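Long-range contacts in cruciferin (Brassica napus, PDB 3KGL), which probably serves as a seed storage protein, laid down as a nutrient reservoir for the germinating seedling: residues 43-48 with 345-350; 65-70 with 173-178; 151-156 with 288-293. All coordinates share one frame; numbering follows the deposited sequence.

How the contacts relate
Cruciferin is a bicupin, and the three contacts sit in and against the seven-stranded antiparallel sheet of its N-terminal cupin. Contact 1 packs that sheet, through strand 43-50, on strand 346-352 of the C-terminal cupin. In contact 2, strand 173-180, which neighbours 43-50, pairs with 65-71; strand 153-157 comes next, and contact 3 adds the short edge strand 288-290, loosely bonded. Centres of contacts 1 and 2 lie about 9 Å apart, of 2 and 3 about 10 Å, and of 1 and 3 about 16 Å. Along the chain, contacts 2 and 3 interleave within the span of contact 1, so both cupins are tied together by face packing and by a shared sheet.

Contact 1: residues 43-48 with 345-350; sequences VSFVRY and NAVLYV
Phe45 and Tyr349 each carry CG opposite the backbone N (chi1 -160° and 179°), and these torsions send both rings from their strands into the interface between the two cupin modules. This is face-to-face packing of two beta sheets, one from each half of the bicupin: the strand axes run nearly parallel, 9.3 Å apart, too far for backbone pairing, and side chains alone make the contact. Alternate residues of each strand supply them. At one end the small branched valines fit, Val43 CG2 meeting Val347 CG2 at 3.7 Å as the two slide past each other. Val347 turns its other branch, CG1, obliquely toward Phe45 CD1, also 3.7 Å away. The Phe45 and Tyr349 rings meet obliquely, planes 31° apart, with Phe45 CE2 3.6 Å from Tyr349 CD1. Leu377 of strand 377-380 packs on both aromatic side chains, and Trp31 lies edge-to-face with Phe45. Tyrosine suits the end of this apolar row because its ring continues the packing while its hydroxyl meets a charged neighbour. Arg47, salt-bridged through NH1 to Glu29, bends at chi3 and approaches that hydroxyl side-on. Both bonds are somewhat bent, as two N-H groups converge on one oxygen: NE and NH2 donate, nearly in the guanidinium plane, to Tyr349 OH at 3.2 Å and 3.0 Å.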
ATOM      1  N   VAL A  43       6.210  -1.541 -12.838  1.00 49.42           N
ATOM      2  CA  VAL A  43       7.240  -2.579 -12.768  1.00 57.76           C
ATOM      3  C   VAL A  43       8.440  -2.298 -13.665  1.00 41.54           C
ATOM      4  O   VAL A  43       8.380  -1.468 -14.564  1.00 49.99           O
ATOM      5  CB  VAL A  43       6.687  -3.972 -13.142  1.00 49.52           C
ATOM      6  CG1 VAL A  43       5.569  -4.381 -12.195  1.00 23.85           C
ATOM      7  CG2 VAL A  43       6.226  -3.990 -14.594  1.00 35.67           C
ATOM      8  N   SER A  44       9.533  -3.002 -13.399  1.00 42.35           N
ATOM      9  CA  SER A  44      10.661  -3.054 -14.311  1.00 22.81           C
ATOM     10  C   SER A  44      10.806  -4.504 -14.764  1.00 56.79           C
ATOM     11  O   SER A  44      10.164  -5.413 -14.222  1.00 17.29           O
ATOM     12  CB  SER A  44      11.934  -2.588 -13.611  1.00 61.44           C
ATOM     13  OG  SER A  44      13.055  -2.620 -14.473  1.00 29.33           O
ATOM     14  N   PHE A  45      11.650  -4.721 -15.763  1.00 26.88           N
ATOM     15  CA  PHE A  45      11.835  -6.052 -16.327  1.00 37.94           C
ATOM     16  C   PHE A  45      13.323  -6.208 -16.638  1.00 32.39           C
ATOM     17  O   PHE A  45      14.014  -5.216 -16.845  1.00 41.41           O
ATOM     18  CB  PHE A  45      10.978  -6.193 -17.586  1.00 27.60           C
ATOM     19  CG  PHE A  45      10.689  -7.612 -17.990  1.00 46.71           C
ATOM     20  CD1 PHE A  45       9.655  -8.316 -17.407  1.00 25.33           C
ATOM     21  CD2 PHE A  45      11.429  -8.232 -18.988  1.00 59.36           C
ATOM     22  CE1 PHE A  45       9.387  -9.619 -17.788  1.00 30.66           C
ATOM     23  CE2 PHE A  45      11.151  -9.542 -19.374  1.00 29.77           C
ATOM     24  CZ  PHE A  45      10.135 -10.225 -18.775  1.00  9.95           C
ATOM     25  N   VAL A  46      13.824  -7.438 -16.630  1.00 26.89           N
ATOM     26  CA  VAL A  46      15.241  -7.685 -16.878  1.00 36.18           C
ATOM     27  C   VAL A  46      15.411  -9.074 -17.432  1.00 18.05           C
ATOM     28  O   VAL A  46      14.604  -9.954 -17.160  1.00 48.96           O
ATOM     29  CB  VAL A  46      16.090  -7.569 -15.593  1.00 32.48           C
ATOM     30  CG1 VAL A  46      15.553  -8.493 -14.529  1.00 33.24           C
ATOM     31  CG2 VAL A  46      17.554  -7.883 -15.879  1.00 18.24           C
ATOM     32  N   ARG A  47      16.456  -9.276 -18.222  1.00 32.47           N
ATOM     33  CA  ARG A  47      16.743 -10.593 -18.763  1.00 20.32           C
ATOM     34  C   ARG A  47      18.183 -10.895 -18.474  1.00 26.07           C
ATOM     35  O   ARG A  47      19.053 -10.129 -18.848  1.00 32.19           O
ATOM     36  CB  ARG A  47      16.527 -10.628 -20.271  1.00 32.65           C
ATOM     37  CG  ARG A  47      17.009 -11.909 -20.908  1.00 31.88           C
ATOM     38  CD  ARG A  47      17.374 -11.714 -22.369  1.00 36.09           C
ATOM     39  NE  ARG A  47      16.200 -11.627 -23.220  1.00 14.06           N
ATOM     40  CZ  ARG A  47      15.905 -10.591 -23.990  1.00 27.37           C
ATOM     41  NH1 ARG A  47      16.704  -9.537 -24.042  1.00 16.67           N
ATOM     42  NH2 ARG A  47      14.802 -10.617 -24.719  1.00 34.63           N
ATOM     43  N   TYR A  48      18.433 -11.997 -17.779  1.00 35.74           N
ATOM     44  CA  TYR A  48      19.783 -12.505 -17.639  1.00 32.04           C
ATOM     45  C   TYR A  48      20.044 -13.365 -18.852  1.00 28.15           C
ATOM     46  O   TYR A  48      19.242 -14.254 -19.149  1.00 50.85           O
ATOM     47  CB  TYR A  48      19.909 -13.397 -16.409  1.00 25.65           C
ATOM     48  CG  TYR A  48      19.582 -12.749 -15.087  1.00 34.35           C
ATOM     49  CD1 TYR A  48      19.766 -11.387 -14.889  1.00 37.71           C
ATOM     50  CD2 TYR A  48      19.125 -13.512 -14.022  1.00 16.91           C
ATOM     51  CE1 TYR A  48      19.480 -10.797 -13.671  1.00 34.65           C
ATOM     52  CE2 TYR A  48      18.841 -12.936 -12.809  1.00 61.24           C
ATOM     53  CZ  TYR A  48      19.020 -11.580 -12.632  1.00 56.58           C
ATOM     54  OH  TYR A  48      18.735 -11.014 -11.412  1.00 35.47           O
ATOM     55  N   ASN A 345      -2.030  -5.279 -13.222  1.00 33.55           N
ATOM     56  CA  ASN A 345      -1.315  -4.800 -14.380  1.00 27.06           C
ATOM     57  C   ASN A 345      -0.521  -5.958 -14.925  1.00 28.57           C
ATOM     58  O   ASN A 345       0.030  -6.739 -14.163  1.00 54.59           O
ATOM     59  CB  ASN A 345      -0.404  -3.653 -13.998  1.00 20.47           C
ATOM     60  CG  ASN A 345      -1.169  -2.399 -13.721  1.00 38.22           C
ATOM     61  OD1 ASN A 345      -2.383  -2.339 -13.954  1.00 21.93           O
ATOM     62  ND2 ASN A 345      -0.479  -1.385 -13.219  1.00 14.36           N
ATOM     63  N   ALA A 346      -0.487  -6.090 -16.242  1.00 49.21           N
ATOM     64  CA  ALA A 346       0.235  -7.187 -16.861  1.00 21.80           C
ATOM     65  C   ALA A 346       1.499  -6.685 -17.530  1.00 35.34           C
ATOM     66  O   ALA A 346       1.645  -5.494 -17.803  1.00 37.88           O
ATOM     67  CB  ALA A 346      -0.650  -7.900 -17.871  1.00 78.75           C
ATOM     68  N   VAL A 347       2.420  -7.608 -17.768  1.00 14.56           N
ATOM     69  CA  VAL A 347       3.602  -7.344 -18.570  1.00 20.38           C
ATOM     70  C   VAL A 347       3.870  -8.617 -19.377  1.00 54.31           C
ATOM     71  O   VAL A 347       3.987  -9.705 -18.819  1.00 45.68           O
ATOM     72  CB  VAL A 347       4.784  -6.885 -17.688  1.00 37.00           C
ATOM     73  CG1 VAL A 347       6.064  -7.671 -17.971  1.00 18.31           C
ATOM     74  CG2 VAL A 347       4.970  -5.369 -17.807  1.00 12.85           C
ATOM     75  N   LEU A 348       3.892  -8.485 -20.700  1.00 54.54           N
ATOM     76  CA  LEU A 348       3.876  -9.648 -21.581  1.00 30.48           C
ATOM     77  C   LEU A 348       5.193  -9.813 -22.309  1.00 51.88           C
ATOM     78  O   LEU A 348       5.716  -8.869 -22.913  1.00 38.71           O
ATOM     79  CB  LEU A 348       2.748  -9.527 -22.598  1.00 18.77           C
ATOM     80  CG  LEU A 348       2.654 -10.645 -23.633  1.00 21.70           C
ATOM     81  CD1 LEU A 348       1.220 -10.798 -24.102  1.00 24.72           C
ATOM     82  CD2 LEU A 348       3.564 -10.388 -24.816  1.00 21.33           C
ATOM     83  N   TYR A 349       5.720 -11.026 -22.266  1.00 21.75           N
ATOM     84  CA  TYR A 349       6.998 -11.309 -22.902  1.00 49.11           C
ATOM     85  C   TYR A 349       6.829 -12.469 -23.869  1.00 67.87           C
ATOM     86  O   TYR A 349       6.246 -13.500 -23.521  1.00 50.44           O
ATOM     87  CB  TYR A 349       8.055 -11.610 -21.833  1.00 49.62           C
ATOM     88  CG  TYR A 349       9.447 -11.947 -22.324  1.00 16.03           C
ATOM     89  CD1 TYR A 349      10.375 -10.952 -22.600  1.00 18.10           C
ATOM     90  CD2 TYR A 349       9.848 -13.272 -22.460  1.00 37.61           C
ATOM     91  CE1 TYR A 349      11.665 -11.269 -23.033  1.00 19.95           C
ATOM     92  CE2 TYR A 349      11.126 -13.602 -22.889  1.00 33.75           C
ATOM     93  CZ  TYR A 349      12.031 -12.600 -23.169  1.00 44.04           C
ATOM     94  OH  TYR A 349      13.295 -12.949 -23.586  1.00 43.47           O
ATOM     95  N   VAL A 350       7.315 -12.280 -25.094  1.00 35.55           N
ATOM     96  CA  VAL A 350       7.280 -13.327 -26.097  1.00 23.00           C
ATOM     97  C   VAL A 350       8.546 -14.164 -25.955  1.00 47.77           C
ATOM     98  O   VAL A 350       9.649 -13.623 -25.937  1.00 34.51           O
ATOM     99  CB  VAL A 350       7.215 -12.711 -27.497  1.00 49.72           C
ATOM    100  CG1 VAL A 350       7.160 -13.796 -28.578  1.00 33.60           C
ATOM    101  CG2 VAL A 350       6.023 -11.802 -27.583  1.00 29.49           C
TER

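Contact 2: residues 65-70 with 173-178; sequences KLSFVA and LVIVSV
Leu66, Phe68 and Ala70 knit their strand to Val178, Val176 and Val174 in an antiparallel ladder, an inner pairing of the N-terminal cupin's jelly-roll sheet. The short strand axes make an angle of 152°, reflecting the sheet's twist. The close-bonded part is the middle of the ladder. Phe68 and Val176 exchange two bonds, Phe68 O accepting from Val176 N at 2.7 Å, and Ala70 N reaches Val174 O at 2.8 Å. The spacing is somewhat longer at the Leu66 end (Leu66 N to Val178 O 3.3 Å). Neither face is a solvent side, for every touching residue is buried. The side chains of Ser67, Val69, Ile175 and Ser177 occupy one face, which looks into the barrel. There Val69 and Ile175 lie side by side, their CG1 atoms 3.8 Å apart. The two serines each hold OG opposite the carbonyl carbon (chi1 -56° for Ser67, -69° for Ser177), which brings Ser67 OG within 3.0 Å of Ser177 OG, so that each buried hydroxyl has the other as a polar partner, either being able to donate. Lys65 NZ makes a weak hydrogen bond to Tyr48 OH. On the other face the strands touch near the backbone: Leu66 CB lies 3.8 Å from Val178 CG1, and Phe68 CB 4.4 Å from Val176 CG1. The bulky ends of Leu66 and Phe68 turn instead to Phe400 of the C-terminal cupin's strand 394-401, which buries this face, while strands 43-50 and 153-157 flank the pair within the sheet.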
ATOM      1  N   LYS A  65      10.249 -10.485  -6.774  1.00 44.39           N
ATOM      2  CA  LYS A  65      10.892 -10.905  -7.999  1.00 23.44           C
ATOM      3  C   LYS A  65      10.183 -12.163  -8.433  1.00 28.09           C
ATOM      4  O   LYS A  65       9.998 -13.087  -7.645  1.00 35.53           O
ATOM      5  CB  LYS A  65      12.371 -11.211  -7.731  1.00 56.70           C
ATOM      6  CG  LYS A  65      13.287 -11.061  -8.937  1.00 31.98           C
ATOM      7  CD  LYS A  65      14.767 -11.267  -8.579  1.00 42.40           C
ATOM      8  CE  LYS A  65      15.247 -12.685  -8.895  1.00 84.16           C
ATOM      9  NZ  LYS A  65      16.599 -12.727  -9.566  1.00 32.85           N
ATOM     10  N   LEU A  66       9.756 -12.193  -9.682  1.00 23.02           N
ATOM     11  CA  LEU A  66       9.173 -13.402 -10.237  1.00 34.80           C
ATOM     12  C   LEU A  66       9.946 -13.704 -11.511  1.00 36.58           C
ATOM     13  O   LEU A  66       9.934 -12.918 -12.454  1.00 47.21           O
ATOM     14  CB  LEU A  66       7.683 -13.203 -10.522  1.00 15.65           C
ATOM     15  CG  LEU A  66       6.727 -14.342 -10.162  1.00 45.33           C
ATOM     16  CD1 LEU A  66       5.343 -14.099 -10.758  1.00 46.46           C
ATOM     17  CD2 LEU A  66       7.270 -15.681 -10.616  1.00 31.72           C
ATOM     18  N   SER A  67      10.655 -14.825 -11.521  1.00 46.90           N
ATOM     19  CA  SER A  67      11.551 -15.139 -12.627  1.00 57.84           C
ATOM     20  C   SER A  67      10.955 -16.246 -13.482  1.00 45.24           C
ATOM     21  O   SER A  67      10.196 -17.073 -12.980  1.00 36.88           O
ATOM     22  CB  SER A  67      12.936 -15.565 -12.106  1.00 78.33           C
ATOM     23  OG  SER A  67      13.537 -14.593 -11.253  1.00 38.12           O
ATOM     24  N   PHE A  68      11.299 -16.248 -14.771  1.00 58.69           N
ATOM     25  CA  PHE A  68      10.931 -17.324 -15.696  1.00 25.79           C
ATOM     26  C   PHE A  68      12.170 -17.730 -16.491  1.00 35.16           C
ATOM     27  O   PHE A  68      12.968 -16.878 -16.876  1.00 41.39           O
ATOM     28  CB  PHE A  68       9.826 -16.858 -16.634  1.00 26.75           C
ATOM     29  CG  PHE A  68       9.314 -17.925 -17.561  1.00 40.24           C
ATOM     30  CD1 PHE A  68       8.322 -18.798 -17.157  1.00 33.18           C
ATOM     31  CD2 PHE A  68       9.805 -18.032 -18.856  1.00 60.49           C
ATOM     32  CE1 PHE A  68       7.842 -19.766 -18.024  1.00 58.22           C
ATOM     33  CE2 PHE A  68       9.338 -18.996 -19.721  1.00 32.96           C
ATOM     34  CZ  PHE A  68       8.353 -19.866 -19.304  1.00 44.75           C
ATOM     35  N   VAL A  69      12.349 -19.029 -16.704  1.00 30.66           N
ATOM     36  CA  VAL A  69      13.471 -19.513 -17.499  1.00 42.71           C
ATOM     37  C   VAL A  69      12.941 -19.739 -18.903  1.00 43.20           C
ATOM     38  O   VAL A  69      12.073 -20.582 -19.112  1.00 48.27           O
ATOM     39  CB  VAL A  69      14.062 -20.819 -16.936  1.00 32.06           C
ATOM     40  CG1 VAL A  69      14.812 -20.564 -15.637  1.00 23.46           C
ATOM     41  CG2 VAL A  69      12.964 -21.800 -16.693  1.00 63.40           C
ATOM     42  N   ALA A  70      13.441 -18.958 -19.856  1.00 44.67           N
ATOM     43  CA  ALA A  70      12.861 -18.924 -21.193  1.00 42.24           C
ATOM     44  C   ALA A  70      13.590 -19.863 -22.125  1.00 55.73           C
ATOM     45  O   ALA A  70      12.969 -20.528 -22.952  1.00 64.21           O
ATOM     46  CB  ALA A  70      12.892 -17.522 -21.740  1.00 34.80           C
ATOM     47  N   LEU A 173      21.702 -20.082 -21.078  1.00 38.14           N
ATOM     48  CA  LEU A 173      20.593 -20.093 -20.136  1.00 35.35           C
ATOM     49  C   LEU A 173      19.995 -18.698 -20.047  1.00 49.46           C
ATOM     50  O   LEU A 173      20.703 -17.730 -19.754  1.00 42.44           O
ATOM     51  CB  LEU A 173      21.088 -20.526 -18.758  1.00 49.91           C
ATOM     52  CG  LEU A 173      20.158 -20.268 -17.580  1.00 35.67           C
ATOM     53  CD1 LEU A 173      18.939 -21.176 -17.634  1.00 17.77           C
ATOM     54  CD2 LEU A 173      20.943 -20.464 -16.316  1.00 37.65           C
ATOM     55  N   VAL A 174      18.695 -18.589 -20.305  1.00 37.43           N
ATOM     56  CA  VAL A 174      18.045 -17.287 -20.334  1.00 27.27           C
ATOM     57  C   VAL A 174      16.978 -17.207 -19.265  1.00 32.90           C
ATOM     58  O   VAL A 174      15.943 -17.857 -19.363  1.00 46.34           O
ATOM     59  CB  VAL A 174      17.395 -16.989 -21.707  1.00 23.75           C
ATOM     60  CG1 VAL A 174      16.529 -15.770 -21.607  1.00 33.72           C
ATOM     61  CG2 VAL A 174      18.450 -16.772 -22.765  1.00 19.70           C
ATOM     62  N   ILE A 175      17.238 -16.420 -18.229  1.00 34.46           N
ATOM     63  CA  ILE A 175      16.200 -16.135 -17.259  1.00 36.55           C
ATOM     64  C   ILE A 175      15.633 -14.738 -17.545  1.00 63.82           C
ATOM     65  O   ILE A 175      16.372 -13.810 -17.889  1.00 19.25           O
ATOM     66  CB  ILE A 175      16.672 -16.265 -15.770  1.00 50.28           C
ATOM     67  CG1 ILE A 175      17.238 -17.654 -15.472  1.00 49.23           C
ATOM     68  CG2 ILE A 175      15.504 -16.038 -14.822  1.00 49.69           C
ATOM     69  CD1 ILE A 175      18.744 -17.715 -15.439  1.00 68.03           C
ATOM     70  N   VAL A 176      14.312 -14.624 -17.421  1.00 37.55           N
ATOM     71  CA  VAL A 176      13.590 -13.375 -17.577  1.00 15.28           C
ATOM     72  C   VAL A 176      12.841 -13.072 -16.263  1.00 43.98           C
ATOM     73  O   VAL A 176      12.288 -13.988 -15.650  1.00 40.70           O
ATOM     74  CB  VAL A 176      12.662 -13.489 -18.792  1.00 24.79           C
ATOM     75  CG1 VAL A 176      11.238 -13.088 -18.459  1.00 35.57           C
ATOM     76  CG2 VAL A 176      13.237 -12.688 -19.957  1.00 36.26           C
ATOM     77  N   SER A 177      12.861 -11.810 -15.812  1.00 23.09           N
ATOM     78  CA  SER A 177      12.405 -11.445 -14.455  1.00 23.03           C
ATOM     79  C   SER A 177      11.583 -10.158 -14.400  1.00 42.72           C
ATOM     80  O   SER A 177      11.963  -9.156 -15.001  1.00 48.67           O
ATOM     81  CB  SER A 177      13.597 -11.255 -13.500  1.00 23.36           C
ATOM     82  OG  SER A 177      14.274 -12.463 -13.200  1.00 38.60           O
ATOM     83  N   VAL A 178      10.478 -10.171 -13.653  1.00 29.21           N
ATOM     84  CA  VAL A 178       9.776  -8.926 -13.341  1.00 34.31           C
ATOM     85  C   VAL A 178      10.145  -8.459 -11.935  1.00 44.89           C
ATOM     86  O   VAL A 178      10.307  -9.269 -11.028  1.00 53.66           O
ATOM     87  CB  VAL A 178       8.231  -9.049 -13.451  1.00 32.75           C
ATOM     88  CG1 VAL A 178       7.694  -9.933 -12.368  1.00 32.67           C
ATOM     89  CG2 VAL A 178       7.570  -7.668 -13.359  1.00 17.97           C
TER

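Contact 3: residues 151-156 with 288-293; sequences TGDTIA and TDNLDD
Asp153 and Asn290 face each other as a non-hydrogen-bonded antiparallel pair, CA atoms 4.1 Å apart, with strand directions at 158°, and beyond them Gly152 takes a positive phi of 101°, natural to glycine, and its O accepts from Leu291 N at 2.9 Å. Asn290 is the key side chain: with CG opposite its backbone N, the amide swings over the Gly152 turn and ND2 donates twice. One bond goes to Thr151 O at 3.0 Å, the other to Asp153 OD1 at 3.1 Å. Both acceptors lie near the amide plane, yet ND2 comes to each from above the acceptor's own plane, the carboxylate being turned 85° to the amide. Asparagine suits this place because one nitrogen can hold a carbonyl and a carboxylate together. Asp153 OD2 takes Arg150 N, which helps to fix the carboxylate. Farther along, Thr288 CG2 lies beside Ile155 CG1 at 3.7 Å, while Thr288 OG1 bonds to Glu147 and Asp292 OD1 is salt-bridged to Arg327. The segment follows Cys283, disulfide-linked to Cys83, and forms a short, weakly bonded strand at the edge of the N-terminal cupin sheet within this chain, an antiparallel edge pairing that carries the chain from one module of this 11S globulin bicupin to the next.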
ATOM      1  N   THR A 151      13.791 -25.033 -18.736  1.00 45.14           N
ATOM      2  CA  THR A 151      12.859 -24.107 -19.369  1.00 30.63           C
ATOM      3  C   THR A 151      11.423 -24.280 -18.864  1.00 42.91           C
ATOM      4  O   THR A 151      10.923 -25.395 -18.743  1.00 53.68           O
ATOM      5  CB  THR A 151      12.939 -24.205 -20.897  1.00 25.33           C
ATOM      6  OG1 THR A 151      14.195 -23.659 -21.334  1.00 64.42           O
ATOM      7  CG2 THR A 151      11.809 -23.439 -21.549  1.00 28.28           C
ATOM      8  N   GLY A 152      10.782 -23.162 -18.536  1.00 33.47           N
ATOM      9  CA  GLY A 152       9.413 -23.180 -18.065  1.00 26.51           C
ATOM     10  C   GLY A 152       9.282 -23.040 -16.560  1.00 46.80           C
ATOM     11  O   GLY A 152       8.196 -22.755 -16.043  1.00 33.40           O
ATOM     12  N   ASP A 153      10.378 -23.251 -15.842  1.00 25.78           N
ATOM     13  CA  ASP A 153      10.353 -23.067 -14.401  1.00 28.49           C
ATOM     14  C   ASP A 153       9.993 -21.617 -14.095  1.00 43.83           C
ATOM     15  O   ASP A 153      10.479 -20.694 -14.738  1.00 28.58           O
ATOM     16  CB  ASP A 153      11.705 -23.413 -13.758  1.00 32.97           C
ATOM     17  CG  ASP A 153      11.963 -24.910 -13.669  1.00 54.84           C
ATOM     18  OD1 ASP A 153      10.991 -25.699 -13.619  1.00 55.57           O
ATOM     19  OD2 ASP A 153      13.155 -25.294 -13.638  1.00 33.30           O
ATOM     20  N   THR A 154       9.132 -21.425 -13.107  1.00 44.41           N
ATOM     21  CA  THR A 154       8.780 -20.098 -12.655  1.00 23.50           C
ATOM     22  C   THR A 154       9.177 -19.949 -11.186  1.00 39.21           C
ATOM     23  O   THR A 154       8.651 -20.644 -10.323  1.00 51.36           O
ATOM     24  CB  THR A 154       7.289 -19.849 -12.855  1.00 43.82           C
ATOM     25  OG1 THR A 154       6.916 -20.306 -14.163  1.00 39.80           O
ATOM     26  CG2 THR A 154       6.965 -18.357 -12.721  1.00 29.28           C
ATOM     27  N   ILE A 155      10.119 -19.047 -10.923  1.00 48.99           N
ATOM     28  CA  ILE A 155      10.698 -18.862  -9.592  1.00 34.30           C
ATOM     29  C   ILE A 155      10.171 -17.622  -8.872  1.00 37.52           C
ATOM     30  O   ILE A 155       9.992 -16.576  -9.494  1.00 61.01           O
ATOM     31  CB  ILE A 155      12.234 -18.728  -9.676  1.00 45.75           C
ATOM     32  CG1 ILE A 155      12.894 -20.099  -9.848  1.00 37.46           C
ATOM     33  CG2 ILE A 155      12.777 -17.994  -8.455  1.00 36.44           C
ATOM     34  CD1 ILE A 155      13.202 -20.440 -11.278  1.00 40.37           C
ATOM     35  N   ALA A 156       9.939 -17.731  -7.560  1.00 56.81           N
ATOM     36  CA  ALA A 156       9.530 -16.578  -6.749  1.00 41.95           C
ATOM     37  C   ALA A 156      10.554 -16.195  -5.680  1.00 58.59           C
ATOM     38  O   ALA A 156      11.200 -17.055  -5.067  1.00 46.68           O
ATOM     39  CB  ALA A 156       8.183 -16.808  -6.123  1.00 11.63           C
ATOM     40  N   THR A 288       9.350 -22.734  -6.429  1.00120.45           N
ATOM     41  CA  THR A 288       9.539 -22.960  -7.872  1.00 53.98           C
ATOM     42  C   THR A 288       8.382 -23.782  -8.452  1.00 79.16           C
ATOM     43  O   THR A 288       7.693 -24.493  -7.720  1.00 77.54           O
ATOM     44  CB  THR A 288      10.858 -23.718  -8.175  1.00 65.14           C
ATOM     45  OG1 THR A 288      11.878 -23.336  -7.245  1.00 92.72           O
ATOM     46  CG2 THR A 288      11.330 -23.422  -9.579  1.00 48.72           C
ATOM     47  N   ASP A 289       8.177 -23.700  -9.763  1.00 62.91           N
ATOM     48  CA  ASP A 289       7.096 -24.439 -10.419  1.00 48.14           C
ATOM     49  C   ASP A 289       7.254 -24.369 -11.937  1.00 34.50           C
ATOM     50  O   ASP A 289       7.796 -23.400 -12.454  1.00 48.06           O
ATOM     51  CB  ASP A 289       5.734 -23.877  -9.998  1.00 39.59           C
ATOM     52  CG  ASP A 289       4.614 -24.907 -10.111  1.00 78.37           C
ATOM     53  OD1 ASP A 289       4.685 -25.784 -10.999  1.00 75.25           O
ATOM     54  OD2 ASP A 289       3.658 -24.843  -9.310  1.00 83.88           O
ATOM     55  N   ASN A 290       6.790 -25.384 -12.659  1.00 49.98           N
ATOM     56  CA  ASN A 290       6.962 -25.386 -14.115  1.00 37.44           C
ATOM     57  C   ASN A 290       5.677 -25.167 -14.916  1.00 60.07           C
ATOM     58  O   ASN A 290       4.738 -25.965 -14.850  1.00 50.13           O
ATOM     59  CB  ASN A 290       7.703 -26.638 -14.597  1.00 43.87           C
ATOM     60  CG  ASN A 290       8.134 -26.529 -16.047  1.00 64.70           C
ATOM     61  OD1 ASN A 290       7.307 -26.627 -16.959  1.00 41.33           O
ATOM     62  ND2 ASN A 290       9.438 -26.316 -16.270  1.00 27.04           N
ATOM     63  N   LEU A 291       5.659 -24.079 -15.683  1.00 68.83           N
ATOM     64  CA  LEU A 291       4.469 -23.647 -16.400  1.00 37.78           C
ATOM     65  C   LEU A 291       4.359 -24.278 -17.782  1.00 61.13           C
ATOM     66  O   LEU A 291       3.313 -24.187 -18.424  1.00 47.40           O
ATOM     67  CB  LEU A 291       4.445 -22.124 -16.511  1.00 55.11           C
ATOM     68  CG  LEU A 291       4.009 -21.415 -15.238  1.00 31.01           C
ATOM     69  CD1 LEU A 291       3.867 -19.936 -15.490  1.00 13.08           C
ATOM     70  CD2 LEU A 291       2.706 -22.026 -14.771  1.00 33.72           C
ATOM     71  N   ASP A 292       5.436 -24.914 -18.239  1.00 50.38           N
ATOM     72  CA  ASP A 292       5.401 -25.678 -19.488  1.00 48.52           C
ATOM     73  C   ASP A 292       4.770 -27.064 -19.300  1.00 77.23           C
ATOM     74  O   ASP A 292       4.818 -27.907 -20.196  1.00 49.76           O
ATOM     75  CB  ASP A 292       6.801 -25.805 -20.078  1.00 48.16           C
ATOM     76  CG  ASP A 292       7.215 -24.575 -20.850  1.00 64.37           C
ATOM     77  OD1 ASP A 292       6.322 -23.770 -21.193  1.00 54.21           O
ATOM     78  OD2 ASP A 292       8.428 -24.418 -21.117  1.00 52.59           O
ATOM     79  N   ASP A 293       4.174 -27.275 -18.126  1.00101.92           N
ATOM     80  CA  ASP A 293       3.486 -28.517 -17.784  1.00 44.60           C
ATOM     81  C   ASP A 293       1.981 -28.368 -17.996  1.00 95.92           C
ATOM     82  O   ASP A 293       1.283 -27.795 -17.151  1.00102.87           O
ATOM     83  CB  ASP A 293       3.763 -28.878 -16.323  1.00 83.83           C
ATOM     84  CG  ASP A 293       3.632 -30.364 -16.048  1.00 97.59           C
ATOM     85  OD1 ASP A 293       2.727 -31.014 -16.630  1.00 53.73           O
ATOM     86  OD2 ASP A 293       4.443 -30.874 -15.240  1.00 73.36           O
TER